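Local atomic coordinates of envelope glycoprotein (Bourbon virus, PDB entry 5ZKX), a protein that probably drives fusion of the viral and host-cell membranes as a trimeric class III fusion glycoprotein, captured here in its postfusion form. Residues D80-K83 / T84-Q87; Y296-E299 / S300-S304; L305-L308 / D309-S313; F346-P349 / T350-M353; D422-T425 / F426-N429. One frame throughout, in Å; residues are numbered along the deposited sequence.

Contact 1. Residues D80-K83 / T84-Q87; sequences DELK and TWGQ
W85, E81 and T84 carry this contact within helix 79-88, in which each residue meets the one three or four places back. The W85 indole folds back along the preceding turn: its CG stands beside the backbone N, chi1 -74°, and this lays one ring face against the E81 backbone, with CD1 3.0 Å from E81 O. E81 O also accepts W85 N at 2.9 Å, in the carbonyl plane. T84 approaches this oxygen too: its OG1 lies anti to the backbone N, leaving CG2 between N and the carbonyl carbon, 3.1 Å from E81 O. The polar ends meet through a water, which accepts from W85 NE1 at 2.6 Å and donates to E81 OE2 at 2.8 Å. OE2 also forms a salt bridge with R49 of strand 44-58, a residue the indole packs on, together with V145. L82 turns to the same sheet, touching I45, V145 and L191, while K83 reaches E180. The carboxylate of E81 is thus shared between an arginine and a water held by tryptophan, an arrangement that satisfies the buried indole N-H and probably helps E81 keep its negative charge.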
loop_
_atom_site.group_PDB
_atom_site.type_symbol
_atom_site.label_atom_id
_atom_site.label_comp_id
_atom_site.label_asym_id
_atom_site.label_seq_id
_atom_site.Cartn_x
_atom_site.Cartn_y
_atom_site.Cartn_z
ATOM N N ASP A 80 -11.657 -38.356 1.500
ATOM C CA ASP A 80 -12.352 -38.686 2.742
ATOM C C ASP A 80 -11.434 -38.568 3.948
ATOM O O ASP A 80 -11.886 -38.186 5.033
ATOM C CB ASP A 80 -12.937 -40.094 2.656
ATOM C CG ASP A 80 -13.674 -40.337 1.351
ATOM O OD1 ASP A 80 -14.305 -39.389 0.833
ATOM O OD2 ASP A 80 -13.622 -41.476 0.839
ATOM N N GLU A 81 -10.150 -38.892 3.781
ATOM C CA GLU A 81 -9.184 -38.692 4.856
ATOM C C GLU A 81 -9.100 -37.224 5.243
ATOM O O GLU A 81 -9.188 -36.870 6.423
ATOM C CB GLU A 81 -7.812 -39.204 4.424
ATOM C CG GLU A 81 -7.443 -40.565 4.972
ATOM C CD GLU A 81 -6.027 -40.957 4.620
ATOM O OE1 GLU A 81 -5.715 -41.056 3.413
ATOM O OE2 GLU A 81 -5.220 -41.157 5.551
ATOM N N LEU A 82 -8.928 -36.350 4.250
ATOM C CA LEU A 82 -8.837 -34.921 4.526
ATOM C C LEU A 82 -10.120 -34.388 5.151
ATOM O O LEU A 82 -10.072 -33.473 5.980
ATOM C CB LEU A 82 -8.510 -34.172 3.237
ATOM C CG LEU A 82 -8.208 -32.685 3.360
ATOM C CD1 LEU A 82 -7.190 -32.450 4.461
ATOM C CD2 LEU A 82 -7.714 -32.151 2.029
ATOM N N LYS A 83 -11.270 -34.953 4.778
ATOM C CA LYS A 83 -12.537 -34.527 5.365
ATOM C C LYS A 83 -12.588 -34.838 6.854
ATOM O O LYS A 83 -13.000 -33.998 7.662
ATOM C CB LYS A 83 -13.704 -35.198 4.642
ATOM C CG LYS A 83 -13.945 -34.670 3.246
ATOM C CD LYS A 83 -14.911 -35.552 2.478
ATOM C CE LYS A 83 -15.092 -35.041 1.058
ATOM N NZ LYS A 83 -16.508 -34.679 0.785
ATOM N N THR A 84 -12.191 -36.055 7.237
ATOM C CA THR A 84 -12.190 -36.406 8.652
ATOM C C THR A 84 -11.053 -35.730 9.405
ATOM O O THR A 84 -11.157 -35.548 10.622
ATOM C CB THR A 84 -12.122 -37.926 8.831
ATOM O OG1 THR A 84 -12.518 -38.266 10.166
ATOM C CG2 THR A 84 -10.723 -38.450 8.589
ATOM N N TRP A 85 -9.980 -35.347 8.711
ATOM C CA TRP A 85 -8.929 -34.568 9.354
ATOM C C TRP A 85 -9.441 -33.189 9.742
ATOM O O TRP A 85 -9.316 -32.772 10.899
ATOM C CB TRP A 85 -7.718 -34.441 8.429
ATOM C CG TRP A 85 -6.894 -35.682 8.290
ATOM C CD1 TRP A 85 -7.244 -36.949 8.654
ATOM C CD2 TRP A 85 -5.576 -35.772 7.737
ATOM N NE1 TRP A 85 -6.225 -37.822 8.359
ATOM C CE2 TRP A 85 -5.189 -37.123 7.795
ATOM C CE3 TRP A 85 -4.685 -34.839 7.198
ATOM C CZ2 TRP A 85 -3.951 -37.564 7.339
ATOM C CZ3 TRP A 85 -3.458 -35.279 6.746
ATOM C CH2 TRP A 85 -3.101 -36.629 6.819
ATOM N N GLY A 86 -10.020 -32.463 8.785
ATOM C CA GLY A 86 -10.531 -31.136 9.086
ATOM C C GLY A 86 -11.667 -31.166 10.089
ATOM O O GLY A 86 -11.770 -30.291 10.952
ATOM N N GLN A 87 -12.530 -32.179 9.995
ATOM C CA GLN A 87 -13.638 -32.302 10.934
ATOM C C GLN A 87 -13.141 -32.595 12.344
ATOM O O GLN A 87 -13.718 -32.113 13.325
ATOM C CB GLN A 87 -14.596 -33.393 10.465
ATOM C CG GLN A 87 -15.816 -33.574 11.346
ATOM C CD GLN A 87 -16.549 -34.862 11.047
ATOM O OE1 GLN A 87 -16.265 -35.534 10.054
ATOM N NE2 GLN A 87 -17.499 -35.217 11.906
HETATM O O HOH W 1 -6.426 -40.379 7.954
#

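Contact 2. Residues Y296-E299 / S300-S304; sequences YETE and SLRLS
The long helix 284-329, which lines up with the same helix of the two other subunits in the trimer core, contains this pair of turns, where E299 and T298 meet R302. E299 and R302 stand three residues apart and form a salt bridge, E299 OE2 to R302 NE at 3.4 Å, a rather long one. The carboxylate oxygen comes to the edge of the guanidinium near its plane, yet the two flat groups are turned 50° from each other, so they do not pair flat against one another. A bend in each chain makes the meeting possible: E299 turns at chi2, -78°, and R302 at chi3, 72°. On the way, the arginine methylenes run over the backbone of the preceding turn, R302 CG lying 3.2 Å from T298 O, and R302 CD passes the methyl CG2 of T298 at 3.9 Å. T298 O is itself the acceptor for R302 N at 2.9 Å, one of four i to i+4 backbone bonds here. T298 OG1 bonds L294 O of its own helix. From the neighbours, P407 O of the third subunit accepts from R302 NH1, and F209 of the second meets Y296 edge-to-face. L301 packs on L301 of the third subunit, consistent with a place near the axis of the central helical bundle of a postfusion class III protein.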
loop_
_atom_site.group_PDB
_atom_site.type_symbol
_atom_site.label_atom_id
_atom_site.label_comp_id
_atom_site.label_asym_id
_atom_site.label_seq_id
_atom_site.Cartn_x
_atom_site.Cartn_y
_atom_site.Cartn_z
ATOM N N TYR A 296 -1.430 17.413 -3.540
ATOM C CA TYR A 296 -1.532 18.219 -4.752
ATOM C C TYR A 296 -2.986 18.520 -5.101
ATOM O O TYR A 296 -3.315 19.637 -5.513
ATOM C CB TYR A 296 -0.837 17.495 -5.906
ATOM C CG TYR A 296 -0.743 18.279 -7.196
ATOM C CD1 TYR A 296 -1.682 18.110 -8.205
ATOM C CD2 TYR A 296 0.298 19.174 -7.413
ATOM C CE1 TYR A 296 -1.594 18.818 -9.390
ATOM C CE2 TYR A 296 0.395 19.884 -8.597
ATOM C CZ TYR A 296 -0.555 19.703 -9.580
ATOM O OH TYR A 296 -0.467 20.411 -10.756
ATOM N N GLU A 297 -3.868 17.534 -4.945
ATOM C CA GLU A 297 -5.280 17.754 -5.235
ATOM C C GLU A 297 -5.946 18.603 -4.163
ATOM O O GLU A 297 -6.877 19.358 -4.461
ATOM C CB GLU A 297 -6.006 16.417 -5.370
ATOM C CG GLU A 297 -5.763 15.730 -6.696
ATOM C CD GLU A 297 -6.348 16.500 -7.861
ATOM O OE1 GLU A 297 -7.588 16.505 -8.001
ATOM O OE2 GLU A 297 -5.569 17.102 -8.633
ATOM N N THR A 298 -5.494 18.488 -2.914
ATOM C CA THR A 298 -6.056 19.315 -1.855
ATOM C C THR A 298 -5.658 20.776 -2.029
ATOM O O THR A 298 -6.462 21.678 -1.768
ATOM C CB THR A 298 -5.620 18.778 -0.493
ATOM O OG1 THR A 298 -6.273 17.525 -0.255
ATOM C CG2 THR A 298 -5.989 19.750 0.623
ATOM N N GLU A 299 -4.430 21.033 -2.484
ATOM C CA GLU A 299 -4.041 22.407 -2.776
ATOM C C GLU A 299 -4.830 22.959 -3.953
ATOM O O GLU A 299 -5.279 24.110 -3.920
ATOM C CB GLU A 299 -2.540 22.492 -3.053
ATOM C CG GLU A 299 -1.661 22.281 -1.828
ATOM C CD GLU A 299 -1.570 23.507 -0.935
ATOM O OE1 GLU A 299 -0.442 23.882 -0.560
ATOM O OE2 GLU A 299 -2.622 24.086 -0.592
ATOM N N SER A 300 -5.008 22.150 -5.001
ATOM C CA SER A 300 -5.836 22.556 -6.131
ATOM C C SER A 300 -7.264 22.836 -5.689
ATOM O O SER A 300 -7.891 23.794 -6.153
ATOM C CB SER A 300 -5.813 21.472 -7.205
ATOM O OG SER A 300 -6.496 21.893 -8.371
ATOM N N LEU A 301 -7.795 22.000 -4.796
ATOM C CA LEU A 301 -9.132 22.227 -4.262
ATOM C C LEU A 301 -9.193 23.532 -3.478
ATOM O O LEU A 301 -10.165 24.287 -3.593
ATOM C CB LEU A 301 -9.539 21.036 -3.390
ATOM C CG LEU A 301 -10.919 20.952 -2.731
ATOM C CD1 LEU A 301 -10.900 21.579 -1.346
ATOM C CD2 LEU A 301 -11.997 21.582 -3.601
ATOM N N ARG A 302 -8.159 23.822 -2.686
ATOM C CA ARG A 302 -8.162 25.048 -1.894
ATOM C C ARG A 302 -8.131 26.282 -2.786
ATOM O O ARG A 302 -8.738 27.309 -2.461
ATOM C CB ARG A 302 -6.979 25.051 -0.925
ATOM C CG ARG A 302 -7.154 24.105 0.254
ATOM C CD ARG A 302 -5.819 23.677 0.835
ATOM N NE ARG A 302 -5.151 24.753 1.559
ATOM C CZ ARG A 302 -5.468 25.134 2.793
ATOM N NH1 ARG A 302 -6.455 24.530 3.440
ATOM N NH2 ARG A 302 -4.802 26.122 3.380
ATOM N N LEU A 303 -7.428 26.200 -3.917
ATOM C CA LEU A 303 -7.423 27.296 -4.879
ATOM C C LEU A 303 -8.827 27.568 -5.402
ATOM O O LEU A 303 -9.258 28.723 -5.487
ATOM C CB LEU A 303 -6.483 26.971 -6.039
ATOM C CG LEU A 303 -5.058 27.518 -5.980
ATOM C CD1 LEU A 303 -4.403 27.404 -7.348
ATOM C CD2 LEU A 303 -5.054 28.960 -5.502
ATOM N N SER A 304 -9.553 26.509 -5.768
ATOM C CA SER A 304 -10.917 26.678 -6.254
ATOM C C SER A 304 -11.811 27.300 -5.188
ATOM O O SER A 304 -12.608 28.197 -5.483
ATOM C CB SER A 304 -11.482 25.333 -6.704
ATOM O OG SER A 304 -10.705 24.790 -7.755
#

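Contact 3. Residues L305-L308 / D309-S313; sequences LAQL and DHRFS
Q307 leaves the backbone with CG anti to N, chi1 -173°, and continues extended, whereas R311 has CG beside N, chi1 -68°, before it too runs straight out to NE. These different first torsions lead the two side chains over one another, and the Q307 amide comes near the guanidinium, Q307 NE2 4.1 Å from R311 NH2, with the planes 80° apart. Two donors cannot bond each other, and a water bridges them: it lies in the guanidinium plane, accepting from R311 NE at 2.9 Å and, more weakly, from Q307 NE2 at 3.4 Å. Closer in, R311 CG rests 3.3 Å from Q307 O, the carbonyl that accepts R311 N. L308 CD2 flanks the arginine, 4.3 Å from R311 CD, and L308 packs on L308 of both other subunits. The charged ends pair between chains: R311 NH1 forms a salt bridge with D309 of the third subunit, and D309 OD1 one with R311 of the second. Q307 NE2 also reaches T403 O of the second subunit. Within a largely buried interface, this cyclic set of salt bridges probably compensates each arginine and aspartate, while R311 NH2 bonds Y18 OH and the water accepts the NE N-H.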
loop_
_atom_site.group_PDB
_atom_site.type_symbol
_atom_site.label_atom_id
_atom_site.label_comp_id
_atom_site.label_asym_id
_atom_site.label_seq_id
_atom_site.Cartn_x
_atom_site.Cartn_y
_atom_site.Cartn_z
ATOM N N LEU A 305 -11.685 26.840 -3.943
ATOM C CA LEU A 305 -12.510 27.376 -2.865
ATOM C C LEU A 305 -12.181 28.836 -2.588
ATOM O O LEU A 305 -13.085 29.646 -2.351
ATOM C CB LEU A 305 -12.326 26.541 -1.603
ATOM C CG LEU A 305 -13.008 25.181 -1.617
ATOM C CD1 LEU A 305 -12.766 24.489 -0.298
ATOM C CD2 LEU A 305 -14.495 25.339 -1.884
ATOM N N ALA A 306 -10.895 29.187 -2.596
ATOM C CA ALA A 306 -10.519 30.581 -2.398
ATOM C C ALA A 306 -11.059 31.461 -3.519
ATOM O O ALA A 306 -11.471 32.599 -3.278
ATOM C CB ALA A 306 -8.999 30.701 -2.297
ATOM N N GLN A 307 -11.068 30.948 -4.754
ATOM C CA GLN A 307 -11.601 31.721 -5.871
ATOM C C GLN A 307 -13.087 32.002 -5.688
ATOM O O GLN A 307 -13.548 33.124 -5.923
ATOM C CB GLN A 307 -11.348 30.986 -7.190
ATOM C CG GLN A 307 -11.723 31.785 -8.434
ATOM C CD GLN A 307 -11.037 31.277 -9.690
ATOM O OE1 GLN A 307 -10.166 30.407 -9.630
ATOM N NE2 GLN A 307 -11.432 31.817 -10.840
ATOM N N LEU A 308 -13.853 30.995 -5.260
ATOM C CA LEU A 308 -15.266 31.213 -4.963
ATOM C C LEU A 308 -15.454 32.133 -3.763
ATOM O O LEU A 308 -16.448 32.865 -3.695
ATOM C CB LEU A 308 -15.965 29.876 -4.720
ATOM C CG LEU A 308 -15.953 28.845 -5.851
ATOM C CD1 LEU A 308 -16.663 27.576 -5.422
ATOM C CD2 LEU A 308 -16.586 29.399 -7.114
ATOM N N ASP A 309 -14.522 32.108 -2.809
ATOM C CA ASP A 309 -14.596 33.020 -1.671
ATOM C C ASP A 309 -14.402 34.462 -2.115
ATOM O O ASP A 309 -15.089 35.369 -1.634
ATOM C CB ASP A 309 -13.548 32.636 -0.627
ATOM C CG ASP A 309 -13.839 33.220 0.743
ATOM O OD1 ASP A 309 -15.002 33.599 1.000
ATOM O OD2 ASP A 309 -12.902 33.301 1.565
ATOM N N HIS A 310 -13.463 34.692 -3.033
ATOM C CA HIS A 310 -13.247 36.032 -3.563
ATOM C C HIS A 310 -14.458 36.510 -4.355
ATOM O O HIS A 310 -14.809 37.694 -4.310
ATOM C CB HIS A 310 -11.987 36.039 -4.428
ATOM C CG HIS A 310 -11.878 37.219 -5.339
ATOM N ND1 HIS A 310 -11.532 38.476 -4.891
ATOM C CD2 HIS A 310 -12.049 37.329 -6.678
ATOM C CE1 HIS A 310 -11.503 39.312 -5.914
ATOM N NE2 HIS A 310 -11.812 38.641 -7.010
ATOM N N ARG A 311 -15.106 35.600 -5.086
ATOM C CA ARG A 311 -16.316 35.960 -5.816
ATOM C C ARG A 311 -17.413 36.424 -4.866
ATOM O O ARG A 311 -18.095 37.419 -5.133
ATOM C CB ARG A 311 -16.796 34.773 -6.651
ATOM C CG ARG A 311 -15.883 34.415 -7.813
ATOM C CD ARG A 311 -16.518 33.355 -8.699
ATOM N NE ARG A 311 -15.733 33.102 -9.903
ATOM C CZ ARG A 311 -16.110 32.287 -10.883
ATOM N NH1 ARG A 311 -17.264 31.637 -10.809
ATOM N NH2 ARG A 311 -15.329 32.117 -11.940
ATOM N N PHE A 312 -17.592 35.718 -3.748
ATOM C CA PHE A 312 -18.597 36.125 -2.772
ATOM C C PHE A 312 -18.267 37.476 -2.151
ATOM O O PHE A 312 -19.176 38.247 -1.823
ATOM C CB PHE A 312 -18.732 35.063 -1.682
ATOM C CG PHE A 312 -19.767 34.015 -1.979
ATOM C CD1 PHE A 312 -21.112 34.335 -1.991
ATOM C CD2 PHE A 312 -19.394 32.709 -2.235
ATOM C CE1 PHE A 312 -22.064 33.376 -2.263
ATOM C CE2 PHE A 312 -20.345 31.746 -2.504
ATOM C CZ PHE A 312 -21.680 32.082 -2.518
ATOM N N SER A 313 -16.979 37.776 -1.969
ATOM C CA SER A 313 -16.593 39.083 -1.449
ATOM C C SER A 313 -16.923 40.183 -2.446
ATOM O O SER A 313 -17.400 41.257 -2.064
ATOM C CB SER A 313 -15.103 39.094 -1.110
ATOM O OG SER A 313 -14.714 40.334 -0.551
HETATM O O HOH W 2 -13.300 34.616 -10.150
#

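Contact 4. Residues F346-P349 / T350-M353; sequences FISP and TKFM
F346 and F352 pair across the hairpin joining strand 342-346 to strand 352-356, as an antiparallel non-hydrogen-bonded pair with both side chains on the same side. Along F346, CB first meets K351 O at 3.5 Å; F346 CG then lies 3.6 Å from F352 CB, and CD1 returns to K351 O. F352 CB lies over the centre of the F346 ring, 3.5 Å from the centroid and only 11° off the normal, a CH-pi contact. Farther out, F346 CE1 and CZ both come to F352 CD1 at 3.4 Å. The F352 ring is brought over by CG lying between N and the carbonyl carbon, chi1 60°, and its plane makes 59° with that of F346. The turn itself is loosely bonded: I347 N gives a weak bond to K351 O, and T350 N a weak though nearly straight one to S348 OG at 3.3 Å, the ST-turn pattern. Beyond it, I347 CG2 touches M353 CG at 3.5 Å. The F346 side chain packs against helix 284-329, on S324 and A327, with K328 in a cation-pi contact. F352, meanwhile, meets F15 and F13 of the second subunit, whose backbone also bonds it, and I396 of the third.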
loop_
_atom_site.group_PDB
_atom_site.type_symbol
_atom_site.label_atom_id
_atom_site.label_comp_id
_atom_site.label_asym_id
_atom_site.label_seq_id
_atom_site.Cartn_x
_atom_site.Cartn_y
_atom_site.Cartn_z
ATOM N N PHE A 346 -30.577 58.468 4.673
ATOM C CA PHE A 346 -29.145 58.636 4.468
ATOM C C PHE A 346 -28.714 60.064 4.781
ATOM O O PHE A 346 -29.321 61.027 4.302
ATOM C CB PHE A 346 -28.764 58.270 3.035
ATOM C CG PHE A 346 -28.664 56.793 2.797
ATOM C CD1 PHE A 346 -27.427 56.182 2.679
ATOM C CD2 PHE A 346 -29.809 56.014 2.690
ATOM C CE1 PHE A 346 -27.330 54.823 2.459
ATOM C CE2 PHE A 346 -29.721 54.653 2.469
ATOM C CZ PHE A 346 -28.479 54.056 2.354
ATOM N N ILE A 347 -27.668 60.194 5.596
ATOM C CA ILE A 347 -27.068 61.489 5.897
ATOM C C ILE A 347 -25.869 61.699 4.985
ATOM O O ILE A 347 -25.122 62.674 5.126
ATOM C CB ILE A 347 -26.660 61.585 7.373
ATOM C CG1 ILE A 347 -25.469 60.667 7.654
ATOM C CG2 ILE A 347 -27.839 61.259 8.268
ATOM C CD1 ILE A 347 -24.741 60.997 8.940
ATOM N N SER A 348 -25.690 60.787 4.041
ATOM C CA SER A 348 -24.538 60.766 3.154
ATOM C C SER A 348 -24.764 59.668 2.124
ATOM O O SER A 348 -25.563 58.756 2.363
ATOM C CB SER A 348 -23.232 60.524 3.935
ATOM O OG SER A 348 -22.178 60.102 3.092
ATOM N N PRO A 349 -24.102 59.748 0.968
ATOM C CA PRO A 349 -24.231 58.665 -0.024
ATOM C C PRO A 349 -23.809 57.303 0.506
ATOM O O PRO A 349 -24.144 56.287 -0.116
ATOM C CB PRO A 349 -23.321 59.125 -1.175
ATOM C CG PRO A 349 -22.484 60.248 -0.597
ATOM C CD PRO A 349 -23.337 60.888 0.436
ATOM N N THR A 350 -23.097 57.249 1.635
ATOM C CA THR A 350 -22.676 55.995 2.239
ATOM C C THR A 350 -23.148 55.805 3.673
ATOM O O THR A 350 -23.005 54.699 4.205
ATOM C CB THR A 350 -21.144 55.873 2.216
ATOM O OG1 THR A 350 -20.584 56.763 3.188
ATOM C CG2 THR A 350 -20.593 56.221 0.843
ATOM N N LYS A 351 -23.697 56.833 4.314
ATOM C CA LYS A 351 -24.071 56.776 5.721
ATOM C C LYS A 351 -25.553 57.078 5.877
ATOM O O LYS A 351 -26.082 57.973 5.212
ATOM C CB LYS A 351 -23.242 57.762 6.548
ATOM C CG LYS A 351 -21.813 57.926 6.055
ATOM C CD LYS A 351 -21.078 59.009 6.822
ATOM C CE LYS A 351 -20.810 58.582 8.255
ATOM N NZ LYS A 351 -19.830 59.481 8.926
ATOM N N PHE A 352 -26.220 56.327 6.754
ATOM C CA PHE A 352 -27.651 56.492 6.970
ATOM C C PHE A 352 -27.988 56.311 8.444
ATOM O O PHE A 352 -27.245 55.688 9.206
ATOM C CB PHE A 352 -28.480 55.511 6.116
ATOM C CG PHE A 352 -28.186 54.055 6.383
ATOM C CD1 PHE A 352 -27.374 53.334 5.526
ATOM C CD2 PHE A 352 -28.746 53.400 7.467
ATOM C CE1 PHE A 352 -27.102 51.997 5.758
ATOM C CE2 PHE A 352 -28.479 52.063 7.704
ATOM C CZ PHE A 352 -27.656 51.361 6.847
ATOM N N MET A 353 -29.137 56.860 8.829
ATOM C CA MET A 353 -29.718 56.673 10.149
ATOM C C MET A 353 -30.950 55.784 10.048
ATOM O O MET A 353 -31.503 55.565 8.967
ATOM C CB MET A 353 -30.098 58.010 10.791
ATOM C CG MET A 353 -29.014 59.061 10.744
ATOM S SD MET A 353 -27.661 58.734 11.884
ATOM C CE MET A 353 -28.396 59.143 13.458
#

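Contact 5. Residues D422-T425 / F426-N429; sequences DGWT and FVAN
W424 and V427, T425 and N429 make the side-chain contacts in the first turns of helix 422-437. Backbone hydrogen bonds come first: F426, V427, A428 and N429 each donate to the carbonyl four residues back, with F426 N 2.9 Å from D422 O. The bond from A428 N to W424 O, 3.0 Å, approaches from above the carbonyl plane, 39° out of it. Among apolar contacts, V427 CG2 lies 4.2 Å from W424 CE3, obliquely to the indole, and V427 CG2 is 3.5 Å from G423 O. The indole packs on M167, P168 and V418. T425 and N429 make a van der Waals contact rather than a polar one. They run alongside each other in the same direction; T425 CG2, placed anti to N, chi1 -57° for OG1, sits 3.5 Å from N429 ND2. N429 ND2 also comes within 3.0 Å of T425 O, but at an angle too poor for a hydrogen bond, and that carbonyl instead serves N429 N. T425 OG1 lies within bonding range of E421 O and S419 O, which must share its one proton. F426 and V427 thus present hydrocarbon to the sheet, touching F188, Y190 and I46, while T425 and N429 lie on a more exposed flank.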
loop_
_atom_site.group_PDB
_atom_site.type_symbol
_atom_site.label_atom_id
_atom_site.label_comp_id
_atom_site.label_asym_id
_atom_site.label_seq_id
_atom_site.Cartn_x
_atom_site.Cartn_y
_atom_site.Cartn_z
ATOM N N ASP A 422 -4.550 -17.269 4.823
ATOM C CA ASP A 422 -4.327 -18.242 5.889
ATOM C C ASP A 422 -3.908 -19.599 5.338
ATOM O O ASP A 422 -3.022 -20.256 5.896
ATOM C CB ASP A 422 -5.589 -18.379 6.740
ATOM C CG ASP A 422 -5.666 -17.338 7.833
ATOM O OD1 ASP A 422 -4.750 -16.492 7.914
ATOM O OD2 ASP A 422 -6.640 -17.368 8.614
ATOM N N GLY A 423 -4.535 -20.038 4.247
ATOM C CA GLY A 423 -4.196 -21.338 3.692
ATOM C C GLY A 423 -2.791 -21.374 3.123
ATOM O O GLY A 423 -2.022 -22.301 3.394
ATOM N N TRP A 424 -2.434 -20.363 2.331
ATOM C CA TRP A 424 -1.101 -20.314 1.745
ATOM C C TRP A 424 -0.034 -19.975 2.771
ATOM O O TRP A 424 1.139 -20.297 2.557
ATOM C CB TRP A 424 -1.074 -19.311 0.595
ATOM C CG TRP A 424 -2.153 -19.560 -0.417
ATOM C CD1 TRP A 424 -3.044 -18.650 -0.907
ATOM C CD2 TRP A 424 -2.461 -20.807 -1.059
ATOM N NE1 TRP A 424 -3.882 -19.249 -1.817
ATOM C CE2 TRP A 424 -3.544 -20.572 -1.927
ATOM C CE3 TRP A 424 -1.922 -22.097 -0.988
ATOM C CZ2 TRP A 424 -4.100 -21.577 -2.713
ATOM C CZ3 TRP A 424 -2.475 -23.091 -1.772
ATOM C CH2 TRP A 424 -3.552 -22.825 -2.623
ATOM N N THR A 425 -0.408 -19.332 3.874
ATOM C CA THR A 425 0.535 -19.145 4.969
ATOM C C THR A 425 0.762 -20.453 5.714
ATOM O O THR A 425 1.884 -20.746 6.143
ATOM C CB THR A 425 0.026 -18.056 5.911
ATOM O OG1 THR A 425 -0.185 -16.852 5.161
ATOM C CG2 THR A 425 1.031 -17.790 7.017
ATOM N N PHE A 426 -0.294 -21.255 5.869
ATOM C CA PHE A 426 -0.144 -22.596 6.420
ATOM C C PHE A 426 0.791 -23.436 5.560
ATOM O O PHE A 426 1.667 -24.138 6.076
ATOM C CB PHE A 426 -1.519 -23.259 6.533
ATOM C CG PHE A 426 -1.475 -24.686 7.005
ATOM C CD1 PHE A 426 -1.397 -24.980 8.355
ATOM C CD2 PHE A 426 -1.528 -25.733 6.099
ATOM C CE1 PHE A 426 -1.361 -26.288 8.793
ATOM C CE2 PHE A 426 -1.493 -27.044 6.531
ATOM C CZ PHE A 426 -1.411 -27.320 7.882
ATOM N N VAL A 427 0.614 -23.376 4.239
ATOM C CA VAL A 427 1.462 -24.144 3.331
ATOM C C VAL A 427 2.907 -23.674 3.427
ATOM O O VAL A 427 3.836 -24.481 3.536
ATOM C CB VAL A 427 0.927 -24.042 1.891
ATOM C CG1 VAL A 427 1.997 -24.447 0.886
ATOM C CG2 VAL A 427 -0.313 -24.905 1.725
ATOM N N ALA A 428 3.120 -22.358 3.399
ATOM C CA ALA A 428 4.482 -21.833 3.400
ATOM C C ALA A 428 5.205 -22.162 4.699
ATOM O O ALA A 428 6.410 -22.437 4.692
ATOM C CB ALA A 428 4.465 -20.324 3.159
ATOM N N ASN A 429 4.486 -22.138 5.825
ATOM C CA ASN A 429 5.107 -22.459 7.105
ATOM C C ASN A 429 5.456 -23.938 7.195
ATOM O O ASN A 429 6.521 -24.300 7.705
ATOM C CB ASN A 429 4.180 -22.059 8.251
ATOM C CG ASN A 429 4.000 -20.556 8.359
ATOM O OD1 ASN A 429 4.865 -19.779 7.949
ATOM N ND2 ASN A 429 2.872 -20.138 8.916
#

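In the fold
In chain order the five run from contact 1 to contact 5, but in space they form two groups. Contacts 1 and 5, centres 18 Å apart, sit on helices 79-88 and 422-437, which pack on alternating residues of strands 44-58, 134-148 and 188-192, consistent with opposite faces of one antiparallel sheet. Contacts 2 and 3, 14 Å between centres, are successive on helix 284-329, and contact 4, its centre about 29 Å from that of contact 3, is the hairpin packed against the same helix. These three touch other subunits, whereas 1 and 5 do not. With the centres of contacts 1 and 4 about 95 Å apart, the set spans an elongated subunit from the sheet region to the hairpin beside the long helix.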